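Dipicolinate synthase, B chain (Bacillus cereus, PDB 3MCU) probably works together with DpaA in the NADP-linked step that converts dihydrodipicolinate to dipicolinate during sporulation. Local coordinates at residues Ser97-Ala102 with Gly138-Arg143; Pro38-Thr43 with Phe67-Ser72; Val168-Leu173 with Val190-Phe195. One frame throughout, in Å; residues are numbered along the deposited sequence.

Contact 1: residues Ser97-Ala102 with Gly138-Arg143; sequences SMSKFA and GVNLMR. With PO4 (phosphate ion), chain J.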
ATOM      1  N   SER D  97      -4.880  17.082   3.759  1.00 27.29           N
ATOM      2  CA  SER D  97      -4.617  16.710   5.160  1.00 26.69           C
ATOM      3  C   SER D  97      -5.006  15.256   5.455  1.00 23.73           C
ATOM      4  O   SER D  97      -4.369  14.589   6.245  1.00 22.02           O
ATOM      5  CB  SER D  97      -5.367  17.639   6.120  1.00 29.47           C
ATOM      6  OG  SER D  97      -4.956  18.988   5.984  1.00 30.52           O
HETATM    7  N   MSE D  98      -6.063  14.769   4.816  1.00 24.68           N
HETATM    8  CA  MSE D  98      -6.458  13.371   4.961  1.00 24.54           C
HETATM    9  C   MSE D  98      -5.360  12.415   4.469  1.00 23.44           C
HETATM   10  O   MSE D  98      -5.070  11.392   5.091  1.00 22.63           O
HETATM   11  CB  MSE D  98      -7.748  13.100   4.184  1.00 22.07           C
HETATM   12  CG  MSE D  98      -8.169  11.644   4.269  1.00 26.18           C
HETATM   13 SE   MSE D  98      -9.997  11.308   3.678  1.00 39.71          SE
HETATM   14  CE  MSE D  98      -9.695  11.414   1.747  1.00 26.44           C
ATOM     15  N   SER D  99      -4.773  12.744   3.330  1.00 22.64           N
ATOM     16  CA  SER D  99      -3.670  11.976   2.792  1.00 23.60           C
ATOM     17  C   SER D  99      -2.488  12.011   3.742  1.00 20.86           C
ATOM     18  O   SER D  99      -1.882  10.980   4.029  1.00 21.69           O
ATOM     19  CB  SER D  99      -3.251  12.536   1.431  1.00 25.14           C
ATOM     20  OG  SER D  99      -2.045  11.925   1.007  1.00 26.50           O
ATOM     21  N   LYS D 100      -2.157  13.196   4.236  1.00 21.38           N
ATOM     22  CA  LYS D 100      -1.048  13.327   5.173  1.00 24.81           C
ATOM     23  C   LYS D 100      -1.312  12.565   6.486  1.00 25.56           C
ATOM     24  O   LYS D 100      -0.444  11.831   6.977  1.00 23.77           O
ATOM     25  CB  LYS D 100      -0.724  14.805   5.423  1.00 28.25           C
ATOM     26  CG  LYS D 100       0.072  15.471   4.284  1.00 33.07           C
ATOM     27  CD  LYS D 100       0.083  17.001   4.398  1.00 33.83           C
ATOM     28  CE  LYS D 100       1.129  17.606   3.461  1.00 41.71           C
ATOM     29  NZ  LYS D 100       0.767  18.956   2.925  1.00 46.30           N
ATOM     30  N   PHE D 101      -2.511  12.731   7.045  1.00 21.27           N
ATOM     31  CA  PHE D 101      -2.923  11.977   8.227  1.00 20.32           C
ATOM     32  C   PHE D 101      -2.765  10.469   7.985  1.00 21.00           C
ATOM     33  O   PHE D 101      -2.122   9.779   8.778  1.00 20.37           O
ATOM     34  CB  PHE D 101      -4.373  12.319   8.613  1.00 20.40           C
ATOM     35  CG  PHE D 101      -4.786  11.794   9.967  1.00 22.75           C
ATOM     36  CD1 PHE D 101      -3.889  11.764  11.015  1.00 21.98           C
ATOM     37  CD2 PHE D 101      -6.074  11.356  10.190  1.00 22.93           C
ATOM     38  CE1 PHE D 101      -4.258  11.289  12.248  1.00 21.56           C
ATOM     39  CE2 PHE D 101      -6.457  10.885  11.424  1.00 20.61           C
ATOM     40  CZ  PHE D 101      -5.558  10.848  12.453  1.00 20.56           C
ATOM     41  N   ALA D 102      -3.335   9.957   6.894  1.00 19.24           N
ATOM     42  CA  ALA D 102      -3.277   8.509   6.611  1.00 20.03           C
ATOM     43  C   ALA D 102      -1.849   7.996   6.522  1.00 22.97           C
ATOM     44  O   ALA D 102      -1.582   6.838   6.828  1.00 23.30           O
ATOM     45  CB  ALA D 102      -4.001   8.170   5.335  1.00 19.56           C
ATOM     46  N   GLY D 138      -9.130   7.603  -2.180  1.00 25.11           N
ATOM     47  CA  GLY D 138      -9.974   6.541  -1.662  1.00 24.01           C
ATOM     48  C   GLY D 138      -9.284   5.593  -0.699  1.00 24.16           C
ATOM     49  O   GLY D 138      -9.825   5.237   0.380  1.00 21.68           O
ATOM     50  N   VAL D 139      -8.089   5.176  -1.099  1.00 24.80           N
ATOM     51  CA  VAL D 139      -7.272   4.249  -0.312  1.00 21.94           C
ATOM     52  C   VAL D 139      -6.842   4.891   0.997  1.00 21.06           C
ATOM     53  O   VAL D 139      -6.693   4.215   2.004  1.00 23.24           O
ATOM     54  CB  VAL D 139      -6.040   3.784  -1.108  1.00 25.60           C
ATOM     55  CG1 VAL D 139      -5.081   3.022  -0.211  1.00 30.73           C
ATOM     56  CG2 VAL D 139      -6.470   2.895  -2.252  1.00 25.65           C
ATOM     57  N   ASN D 140      -6.681   6.205   1.003  1.00 20.31           N
ATOM     58  CA  ASN D 140      -6.328   6.893   2.241  1.00 20.43           C
ATOM     59  C   ASN D 140      -7.503   6.941   3.196  1.00 21.69           C
ATOM     60  O   ASN D 140      -7.358   6.699   4.395  1.00 19.87           O
ATOM     61  CB  ASN D 140      -5.814   8.299   1.935  1.00 22.07           C
ATOM     62  CG  ASN D 140      -4.422   8.278   1.306  1.00 24.19           C
ATOM     63  OD1 ASN D 140      -3.591   7.427   1.656  1.00 21.33           O
ATOM     64  ND2 ASN D 140      -4.169   9.194   0.384  1.00 21.90           N
ATOM     65  N   LEU D 141      -8.672   7.247   2.639  1.00 22.04           N
ATOM     66  CA  LEU D 141      -9.907   7.258   3.384  1.00 22.57           C
ATOM     67  C   LEU D 141     -10.109   5.904   4.067  1.00 21.08           C
ATOM     68  O   LEU D 141     -10.318   5.829   5.277  1.00 21.05           O
ATOM     69  CB  LEU D 141     -11.077   7.583   2.439  1.00 22.95           C
ATOM     70  CG  LEU D 141     -12.403   8.040   3.062  1.00 26.36           C
ATOM     71  CD1 LEU D 141     -13.327   8.693   1.983  1.00 28.25           C
ATOM     72  CD2 LEU D 141     -13.095   6.893   3.730  1.00 23.73           C
HETATM   73  N   MSE D 142     -10.051   4.833   3.285  1.00 21.61           N
HETATM   74  CA  MSE D 142     -10.311   3.495   3.814  1.00 22.13           C
HETATM   75  C   MSE D 142      -9.260   3.008   4.786  1.00 21.90           C
HETATM   76  O   MSE D 142      -9.574   2.203   5.657  1.00 21.77           O
HETATM   77  CB  MSE D 142     -10.496   2.469   2.695  1.00 20.66           C
HETATM   78  CG  MSE D 142     -11.808   2.635   1.954  1.00 25.40           C
HETATM   79 SE   MSE D 142     -13.336   2.605   3.170  1.00 45.45          SE
HETATM   80  CE  MSE D 142     -14.686   2.244   1.783  1.00 36.57           C
ATOM     81  N   ARG D 143      -8.023   3.482   4.645  1.00 19.95           N
ATOM     82  CA  ARG D 143      -6.963   3.064   5.557  1.00 21.74           C
ATOM     83  C   ARG D 143      -7.309   3.618   6.942  1.00 22.24           C
ATOM     84  O   ARG D 143      -7.235   2.907   7.949  1.00 20.26           O
ATOM     85  CB  ARG D 143      -5.562   3.525   5.075  1.00 23.15           C
ATOM     86  CG  ARG D 143      -4.414   3.218   6.069  1.00 28.21           C
ATOM     87  CD  ARG D 143      -3.006   3.529   5.494  1.00 30.18           C
ATOM     88  NE  ARG D 143      -2.888   3.014   4.132  1.00 34.74           N
ATOM     89  CZ  ARG D 143      -2.723   3.767   3.038  1.00 36.45           C
ATOM     90  NH1 ARG D 143      -2.602   5.096   3.120  1.00 29.59           N
ATOM     91  NH2 ARG D 143      -2.659   3.182   1.849  1.00 36.96           N
TER
HETATM   92  P   PO4 J 302      -4.193  21.882   4.354  1.00 53.76           P
HETATM   93  O1  PO4 J 302      -4.652  22.453   5.690  1.00 48.21           O
HETATM   94  O2  PO4 J 302      -5.317  21.855   3.341  1.00 43.48           O
HETATM   95  O3  PO4 J 302      -3.046  22.735   3.845  1.00 57.86           O
HETATM   96  O4  PO4 J 302      -3.721  20.464   4.511  1.00 40.83           O

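Contact 2: residues Pro38-Thr43 with Phe67-Ser72; sequences PVVSYT and FKAINS. With PO4 (phosphate ion), chain J.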
ATOM      1  N   PRO D  38      -9.145  25.003  20.262  1.00 31.84           N
ATOM      2  CA  PRO D  38      -9.015  25.178  18.807  1.00 33.31           C
ATOM      3  C   PRO D  38      -7.592  24.942  18.308  1.00 31.54           C
ATOM      4  O   PRO D  38      -6.621  25.326  18.957  1.00 29.70           O
ATOM      5  CB  PRO D  38      -9.408  26.647  18.581  1.00 34.35           C
ATOM      6  CG  PRO D  38     -10.046  27.094  19.863  1.00 36.47           C
ATOM      7  CD  PRO D  38      -9.416  26.276  20.948  1.00 33.42           C
ATOM      8  N   VAL D  39      -7.492  24.310  17.145  1.00 31.31           N
ATOM      9  CA  VAL D  39      -6.215  24.089  16.484  1.00 31.03           C
ATOM     10  C   VAL D  39      -6.329  24.566  15.036  1.00 34.57           C
ATOM     11  O   VAL D  39      -7.202  24.118  14.289  1.00 30.03           O
ATOM     12  CB  VAL D  39      -5.832  22.594  16.520  1.00 28.66           C
ATOM     13  CG1 VAL D  39      -4.417  22.380  15.994  1.00 30.23           C
ATOM     14  CG2 VAL D  39      -5.958  22.053  17.935  1.00 30.39           C
ATOM     15  N   VAL D  40      -5.469  25.499  14.652  1.00 36.58           N
ATOM     16  CA  VAL D  40      -5.488  26.011  13.283  1.00 42.84           C
ATOM     17  C   VAL D  40      -4.220  25.621  12.542  1.00 43.98           C
ATOM     18  O   VAL D  40      -3.106  25.808  13.044  1.00 45.80           O
ATOM     19  CB  VAL D  40      -5.660  27.545  13.234  1.00 45.41           C
ATOM     20  CG1 VAL D  40      -6.979  27.940  13.843  1.00 48.97           C
ATOM     21  CG2 VAL D  40      -4.528  28.232  13.971  1.00 47.77           C
ATOM     22  N   SER D  41      -4.389  25.070  11.345  1.00 47.35           N
ATOM     23  CA  SER D  41      -3.242  24.637  10.548  1.00 47.40           C
ATOM     24  C   SER D  41      -2.552  25.819   9.847  1.00 54.63           C
ATOM     25  O   SER D  41      -1.580  25.630   9.103  1.00 57.38           O
ATOM     26  CB  SER D  41      -3.645  23.545   9.546  1.00 46.54           C
ATOM     27  OG  SER D  41      -4.530  24.043   8.557  1.00 51.48           O
ATOM     28  N   TYR D  42      -3.054  27.029  10.091  1.00 55.10           N
ATOM     29  CA  TYR D  42      -2.334  28.252   9.716  1.00 63.77           C
ATOM     30  C   TYR D  42      -1.933  29.096  10.933  1.00 65.50           C
ATOM     31  O   TYR D  42      -2.743  29.351  11.827  1.00 64.44           O
ATOM     32  CB  TYR D  42      -3.111  29.077   8.679  1.00 67.33           C
ATOM     33  CG  TYR D  42      -3.184  28.361   7.353  1.00 69.18           C
ATOM     34  CD1 TYR D  42      -2.100  27.610   6.901  1.00 65.23           C
ATOM     35  CD2 TYR D  42      -4.328  28.413   6.563  1.00 71.19           C
ATOM     36  CE1 TYR D  42      -2.150  26.932   5.700  1.00 69.24           C
ATOM     37  CE2 TYR D  42      -4.392  27.742   5.354  1.00 69.88           C
ATOM     38  CZ  TYR D  42      -3.297  27.000   4.926  1.00 75.11           C
ATOM     39  OH  TYR D  42      -3.342  26.324   3.724  1.00 73.51           O
ATOM     40  N   THR D  43      -0.670  29.521  10.953  1.00 66.33           N
ATOM     41  CA  THR D  43      -0.079  30.184  12.117  1.00 65.19           C
ATOM     42  C   THR D  43      -0.914  31.347  12.658  1.00 67.87           C
ATOM     43  O   THR D  43      -1.914  31.753  12.058  1.00 73.11           O
ATOM     44  CB  THR D  43       1.369  30.670  11.823  1.00 70.55           C
ATOM     45  OG1 THR D  43       2.049  30.945  13.057  1.00 70.86           O
ATOM     46  CG2 THR D  43       1.363  31.919  10.935  1.00 68.75           C
ATOM     47  N   PHE D  67      -9.830  29.764  24.845  1.00 44.60           N
ATOM     48  CA  PHE D  67      -8.447  29.339  24.642  1.00 44.61           C
ATOM     49  C   PHE D  67      -7.878  29.937  23.373  1.00 46.88           C
ATOM     50  O   PHE D  67      -8.567  30.044  22.360  1.00 47.80           O
ATOM     51  CB  PHE D  67      -8.315  27.811  24.617  1.00 40.75           C
ATOM     52  CG  PHE D  67      -8.589  27.163  25.937  1.00 40.19           C
ATOM     53  CD1 PHE D  67      -7.583  27.023  26.878  1.00 40.13           C
ATOM     54  CD2 PHE D  67      -9.852  26.704  26.245  1.00 39.05           C
ATOM     55  CE1 PHE D  67      -7.831  26.436  28.094  1.00 38.02           C
ATOM     56  CE2 PHE D  67     -10.108  26.110  27.467  1.00 39.04           C
ATOM     57  CZ  PHE D  67      -9.094  25.977  28.392  1.00 38.02           C
ATOM     58  N   LYS D  68      -6.621  30.349  23.445  1.00 47.12           N
ATOM     59  CA  LYS D  68      -5.889  30.760  22.263  1.00 50.20           C
ATOM     60  C   LYS D  68      -5.752  29.542  21.367  1.00 44.95           C
ATOM     61  O   LYS D  68      -5.470  28.444  21.839  1.00 42.46           O
ATOM     62  CB  LYS D  68      -4.513  31.309  22.646  1.00 49.25           C
ATOM     63  CG  LYS D  68      -3.686  30.354  23.504  1.00 53.35           C
ATOM     64  CD  LYS D  68      -4.317  30.107  24.876  1.00 53.09           C
ATOM     65  CE  LYS D  68      -3.824  28.786  25.473  1.00 52.78           C
ATOM     66  NZ  LYS D  68      -4.447  28.493  26.796  1.00 51.20           N
ATOM     67  N   ALA D  69      -5.985  29.731  20.078  1.00 45.54           N
ATOM     68  CA  ALA D  69      -5.861  28.640  19.124  1.00 43.10           C
ATOM     69  C   ALA D  69      -4.429  28.148  19.068  1.00 41.09           C
ATOM     70  O   ALA D  69      -3.487  28.937  19.061  1.00 47.05           O
ATOM     71  CB  ALA D  69      -6.315  29.081  17.743  1.00 44.01           C
ATOM     72  N   ILE D  70      -4.263  26.836  19.041  1.00 38.13           N
ATOM     73  CA  ILE D  70      -2.941  26.275  18.834  1.00 37.33           C
ATOM     74  C   ILE D  70      -2.635  26.465  17.352  1.00 39.26           C
ATOM     75  O   ILE D  70      -3.478  26.174  16.498  1.00 38.82           O
ATOM     76  CB  ILE D  70      -2.876  24.804  19.306  1.00 35.30           C
ATOM     77  CG1 ILE D  70      -2.924  24.766  20.844  1.00 31.56           C
ATOM     78  CG2 ILE D  70      -1.625  24.112  18.788  1.00 32.41           C
ATOM     79  CD1 ILE D  70      -3.183  23.398  21.444  1.00 28.11           C
ATOM     80  N   ASN D  71      -1.457  27.009  17.055  1.00 39.69           N
ATOM     81  CA  ASN D  71      -1.137  27.430  15.695  1.00 43.05           C
ATOM     82  C   ASN D  71       0.303  27.139  15.307  1.00 44.25           C
ATOM     83  O   ASN D  71       0.833  27.730  14.374  1.00 49.32           O
ATOM     84  CB  ASN D  71      -1.417  28.920  15.516  1.00 49.24           C
ATOM     85  CG  ASN D  71      -0.614  29.781  16.474  1.00 50.18           C
ATOM     86  OD1 ASN D  71       0.228  29.283  17.218  1.00 48.32           O
ATOM     87  ND2 ASN D  71      -0.868  31.085  16.452  1.00 54.50           N
ATOM     88  N   SER D  72       0.936  26.233  16.037  1.00 40.26           N
ATOM     89  CA  SER D  72       2.246  25.736  15.651  1.00 40.63           C
ATOM     90  C   SER D  72       2.363  24.277  16.041  1.00 38.89           C
ATOM     91  O   SER D  72       1.716  23.806  16.994  1.00 37.89           O
ATOM     92  CB  SER D  72       3.367  26.548  16.305  1.00 42.01           C
ATOM     93  OG  SER D  72       3.416  26.323  17.700  1.00 43.94           O
TER
HETATM   94  P   PO4 J 302      -4.193  21.882   4.354  1.00 53.76           P
HETATM   95  O1  PO4 J 302      -4.652  22.453   5.690  1.00 48.21           O
HETATM   96  O2  PO4 J 302      -5.317  21.855   3.341  1.00 43.48           O
HETATM   97  O3  PO4 J 302      -3.046  22.735   3.845  1.00 57.86           O
HETATM   98  O4  PO4 J 302      -3.721  20.464   4.511  1.00 40.83           O
HETATM   99  O   HOH W   1      -6.425  25.759  21.937  1.00 31.65           O

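Contact 3: residues Val168-Leu173 with Val190-Phe195; sequences VARMEL and VVVEKF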
ATOM      1  N   VAL D 168     -18.119  14.130   1.057  1.00 21.60           N
ATOM      2  CA  VAL D 168     -18.175  15.206   2.024  1.00 22.76           C
ATOM      3  C   VAL D 168     -19.067  14.738   3.167  1.00 21.90           C
ATOM      4  O   VAL D 168     -20.094  14.097   2.946  1.00 19.63           O
ATOM      5  CB  VAL D 168     -18.802  16.473   1.412  1.00 24.80           C
ATOM      6  CG1 VAL D 168     -18.928  17.575   2.459  1.00 25.08           C
ATOM      7  CG2 VAL D 168     -17.989  16.970   0.209  1.00 24.13           C
ATOM      8  N   ALA D 169     -18.654  15.029   4.389  1.00 22.47           N
ATOM      9  CA  ALA D 169     -19.431  14.639   5.550  1.00 23.63           C
ATOM     10  C   ALA D 169     -20.701  15.483   5.685  1.00 22.41           C
ATOM     11  O   ALA D 169     -20.760  16.614   5.215  1.00 24.06           O
ATOM     12  CB  ALA D 169     -18.596  14.781   6.796  1.00 22.11           C
ATOM     13  N   ARG D 170     -21.707  14.905   6.326  1.00 22.64           N
ATOM     14  CA  ARG D 170     -22.830  15.670   6.846  1.00 27.17           C
ATOM     15  C   ARG D 170     -22.376  16.328   8.150  1.00 26.30           C
ATOM     16  O   ARG D 170     -22.474  15.718   9.215  1.00 25.92           O
ATOM     17  CB  ARG D 170     -24.037  14.742   7.095  1.00 26.02           C
ATOM     18  CG  ARG D 170     -24.660  14.134   5.821  1.00 25.02           C
ATOM     19  CD  ARG D 170     -25.825  13.197   6.142  1.00 24.44           C
ATOM     20  NE  ARG D 170     -26.864  13.894   6.900  1.00 28.21           N
ATOM     21  CZ  ARG D 170     -27.851  13.291   7.553  1.00 26.38           C
ATOM     22  NH1 ARG D 170     -28.717  14.019   8.224  1.00 26.81           N
ATOM     23  NH2 ARG D 170     -27.973  11.967   7.531  1.00 27.34           N
HETATM   24  N   MSE D 171     -21.862  17.555   8.063  1.00 28.33           N
HETATM   25  CA  MSE D 171     -21.399  18.313   9.241  1.00 30.45           C
HETATM   26  C   MSE D 171     -22.384  18.361  10.408  1.00 31.05           C
HETATM   27  O   MSE D 171     -21.981  18.452  11.574  1.00 31.50           O
HETATM   28  CB  MSE D 171     -21.081  19.754   8.857  1.00 33.06           C
HETATM   29  CG  MSE D 171     -19.819  19.927   8.072  1.00 42.02           C
HETATM   30 SE   MSE D 171     -18.221  19.538   9.154  1.00 75.04          SE
HETATM   31  CE  MSE D 171     -16.927  20.210   7.881  1.00 39.23           C
ATOM     32  N   GLU D 172     -23.670  18.322  10.087  1.00 27.96           N
ATOM     33  CA  GLU D 172     -24.706  18.469  11.093  1.00 30.88           C
ATOM     34  C   GLU D 172     -24.687  17.272  12.043  1.00 31.27           C
ATOM     35  O   GLU D 172     -25.187  17.357  13.164  1.00 32.32           O
ATOM     36  CB  GLU D 172     -26.091  18.654  10.446  1.00 31.58           C
ATOM     37  CG  GLU D 172     -26.638  17.428   9.696  1.00 29.60           C
ATOM     38  CD  GLU D 172     -26.262  17.404   8.223  1.00 34.10           C
ATOM     39  OE1 GLU D 172     -25.405  18.222   7.795  1.00 31.67           O
ATOM     40  OE2 GLU D 172     -26.841  16.565   7.481  1.00 34.59           O
ATOM     41  N   LEU D 173     -24.088  16.167  11.602  1.00 29.04           N
ATOM     42  CA  LEU D 173     -23.985  14.989  12.448  1.00 27.87           C
ATOM     43  C   LEU D 173     -22.676  14.960  13.241  1.00 26.68           C
ATOM     44  O   LEU D 173     -22.331  13.930  13.823  1.00 28.70           O
ATOM     45  CB  LEU D 173     -24.134  13.710  11.615  1.00 26.92           C
ATOM     46  CG  LEU D 173     -25.467  13.519  10.884  1.00 28.54           C
ATOM     47  CD1 LEU D 173     -25.535  12.161  10.205  1.00 25.95           C
ATOM     48  CD2 LEU D 173     -26.644  13.701  11.845  1.00 30.27           C
ATOM     49  N   VAL D 190     -22.758   5.047   8.379  1.00 24.33           N
ATOM     50  CA  VAL D 190     -21.615   5.908   8.152  1.00 23.24           C
ATOM     51  C   VAL D 190     -21.518   6.300   6.674  1.00 22.37           C
ATOM     52  O   VAL D 190     -20.985   7.354   6.338  1.00 21.80           O
ATOM     53  CB  VAL D 190     -20.299   5.266   8.677  1.00 24.66           C
ATOM     54  CG1 VAL D 190     -19.842   4.135   7.752  1.00 26.73           C
ATOM     55  CG2 VAL D 190     -19.201   6.318   8.812  1.00 23.25           C
ATOM     56  N   VAL D 191     -22.052   5.462   5.800  1.00 20.92           N
ATOM     57  CA  VAL D 191     -22.060   5.763   4.377  1.00 23.69           C
ATOM     58  C   VAL D 191     -23.459   6.232   3.956  1.00 24.30           C
ATOM     59  O   VAL D 191     -24.431   5.492   4.096  1.00 25.09           O
ATOM     60  CB  VAL D 191     -21.622   4.542   3.537  1.00 24.61           C
ATOM     61  CG1 VAL D 191     -21.633   4.878   2.036  1.00 23.61           C
ATOM     62  CG2 VAL D 191     -20.230   4.075   3.977  1.00 24.60           C
ATOM     63  N   VAL D 192     -23.562   7.461   3.464  1.00 23.69           N
ATOM     64  CA  VAL D 192     -24.881   8.064   3.210  1.00 25.60           C
ATOM     65  C   VAL D 192     -24.992   8.792   1.882  1.00 27.61           C
ATOM     66  O   VAL D 192     -23.998   9.031   1.205  1.00 24.76           O
ATOM     67  CB  VAL D 192     -25.256   9.075   4.306  1.00 24.28           C
ATOM     68  CG1 VAL D 192     -25.355   8.387   5.648  1.00 24.77           C
ATOM     69  CG2 VAL D 192     -24.247  10.200   4.356  1.00 23.85           C
ATOM     70  N   GLU D 193     -26.221   9.151   1.522  1.00 30.32           N
ATOM     71  CA  GLU D 193     -26.459   9.963   0.329  1.00 28.95           C
ATOM     72  C   GLU D 193     -26.450  11.429   0.710  1.00 28.79           C
ATOM     73  O   GLU D 193     -27.487  12.050   0.967  1.00 29.65           O
ATOM     74  CB  GLU D 193     -27.740   9.545  -0.394  1.00 30.31           C
ATOM     75  CG  GLU D 193     -27.634   8.131  -0.972  1.00 30.62           C
ATOM     76  CD  GLU D 193     -28.943   7.633  -1.562  1.00 35.09           C
ATOM     77  OE1 GLU D 193     -29.909   8.428  -1.634  1.00 35.99           O
ATOM     78  OE2 GLU D 193     -29.005   6.444  -1.954  1.00 36.13           O
ATOM     79  N   LYS D 194     -25.234  11.951   0.764  1.00 28.45           N
ATOM     80  CA  LYS D 194     -24.946  13.310   1.188  1.00 26.69           C
ATOM     81  C   LYS D 194     -25.650  14.343   0.301  1.00 28.50           C
ATOM     82  O   LYS D 194     -26.040  15.414   0.768  1.00 29.83           O
ATOM     83  CB  LYS D 194     -23.423  13.495   1.169  1.00 22.78           C
ATOM     84  CG  LYS D 194     -22.938  14.918   1.131  1.00 25.63           C
ATOM     85  CD  LYS D 194     -23.280  15.671   2.396  1.00 25.22           C
ATOM     86  CE  LYS D 194     -22.674  17.054   2.337  1.00 26.05           C
ATOM     87  NZ  LYS D 194     -22.904  17.835   3.573  1.00 30.32           N
ATOM     88  N   PHE D 195     -25.802  14.018  -0.980  1.00 27.24           N
ATOM     89  CA  PHE D 195     -26.463  14.912  -1.924  1.00 29.97           C
ATOM     90  C   PHE D 195     -27.953  15.140  -1.556  1.00 30.14           C
ATOM     91  O   PHE D 195     -28.600  16.045  -2.085  1.00 31.60           O
ATOM     92  CB  PHE D 195     -26.292  14.413  -3.377  1.00 27.78           C
ATOM     93  CG  PHE D 195     -26.852  13.039  -3.622  1.00 28.86           C
ATOM     94  CD1 PHE D 195     -28.181  12.870  -3.979  1.00 31.84           C
ATOM     95  CD2 PHE D 195     -26.059  11.916  -3.486  1.00 28.56           C
ATOM     96  CE1 PHE D 195     -28.707  11.606  -4.195  1.00 32.05           C
ATOM     97  CE2 PHE D 195     -26.572  10.638  -3.707  1.00 29.57           C
ATOM     98  CZ  PHE D 195     -27.900  10.484  -4.062  1.00 32.70           C
TER
HETATM   99  O   HOH W   2     -25.241  17.496   5.091  1.00 26.41           O

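Contact 1: residues Ser97-Ala102 with Gly138-Arg143
With CG anti to the backbone N (chi1 178°) and the chain bent only at its last torsion, M98 lays its selenium against L141, where SE lies 4.1 Å from L141 CB. N140 has CG anti to its carbonyl carbon (chi1 -72°), which sets its amide between S99 and A102, with ND2 3.5 Å from S99 OG. The CB of A102, 3.8 Å from N140 OD1, packs against this amide, and R143 NH1 lies beside it, 4.0 Å from the same methyl. R143 NH1 also gives N140 OD1 a weak hydrogen bond of 2.9 Å. No hydrogen bond spans the two helices, whose axes approach to 9.0 Å and cross at 54°. The amide nitrogen of N140 is instead bound to N137, while S99 OG bonds to the N103 carbonyl of the third subunit. S97 OG lies implausibly close to a phosphate ion, probably from the crystallisation liquor, so that bond is doubtful in detail; T94, N96 and G14 also bind the ion. The pair is plain helix packing in this flavoprotein-family fold: M98 reaches on to V128 and T130 of strand 124-130, L144 continues the interface, and V139 meets its counterpart in the second subunit.

Contact 2: residues Pro38-Thr43 with Phe67-Ser72
Backbone hydrogen bonds join P38 and V40 to I70 in a single parallel bridge of V39 with I70. I70 N donates to P38 O at 2.8 Å, and V40 N donates to I70 O, also at 2.8 Å. The P38 carbonyl also accepts a water proton, and the same water donates to K68 O, so this one oxygen serves both the bridge and the solvent link. Weaker CA-H...O contacts run alongside, among them T43 CA to N71 O at 3.5 Å, beyond the end of the strand.

Apolar contacts fill in around these bonds. The P38 ring sets CB 4.0 Å from A69 CB, and its CD lies near F67 CB, the two side chains crossing at about a right angle. V40 divides its branches: CG1 touches the A69 methyl, while CG2, placed between the backbone N and the carbonyl carbon, comes 3.5 Å from N71 CB. V39 CG1 faces I70 CG2 more loosely.

Polar side chains lie at the strand's C-terminal end, where S41, just past the strand, adds one rather long bond to the phosphate, OG to O1 at 3.3 Å. Main-chain bonding therefore sets the pairing of this irregular segment with strand 35-40, and the small apolar groups pack around it.

Contact 3: residues Val168-Leu173 with Val190-Phe195
K194 meets the backbone of strand 167-169 from a short 3-10 turn, its CA 6.5 Å from that of R170, and no main-chain hydrogen bond joins the two segments. The lysine does the joining. Its chain leaves with CG anti to the backbone N (chi1 161°) and bends at chi2, which lays CG 3.5 Å from V168 O and takes the amine on to the next carbonyl. There NZ donates to A169 O at 3.0 Å, from 35° outside the carbonyl plane. Along the way V168 packs its CG1 against K194 CE, the two side chains crossing obliquely. A water accepts a second proton from NZ and donates to E172 OE1, so the ammonium reaches the carboxylate indirectly; this opposite charge nearby would probably favour the charged lysine.

R170 runs past K194 in the reverse sense, CG lying 4.0 Å from K194 CD, and sets its CD 3.8 Å from V192 CG2 at about a right angle. Its guanidinium forms a salt bridge with E172: NE donates to OE2 at 2.7 Å, nearly straight (163°), in the guanidinium plane but from above the carboxylate plane. NH1 adds a weak bond to the same oxygen, L173 CD1 lies over one face, near its rim, and Y197 is a cation-pi partner.

V191 N and E193 N bond to the side chains of Q157 and E193 of the second subunit. The contact brings the stretch following helix 174-181 back onto the sheet's antiparallel strand. V168 bonds through its backbone to G156 of strand 150-156, A169 to V128 of strand 124-130, and V190 and V192 to F155 of strand 150-156.

Overall arrangement
From the N terminus, contact 2 closes first, returning the chain after helix 57-65 to the end of strand 35-40. Contact 1 follows, joining helices 95-102 and 138-145 and closing a loop that contains helix 109-118 and strand 124-130, and contact 3 then folds the C-terminal stretch back over strand 167-169 beyond helix 174-181. The three loops run in series, without nesting or crossing. Contacts 1 and 2 stand about 22 Å apart between centres yet share the bound phosphate. Contacts 1 and 3, about 18 Å apart between centres, both adjoin the second subunit. Contacts 2 and 3 reach the same sheet from opposite sides of the chain's centre.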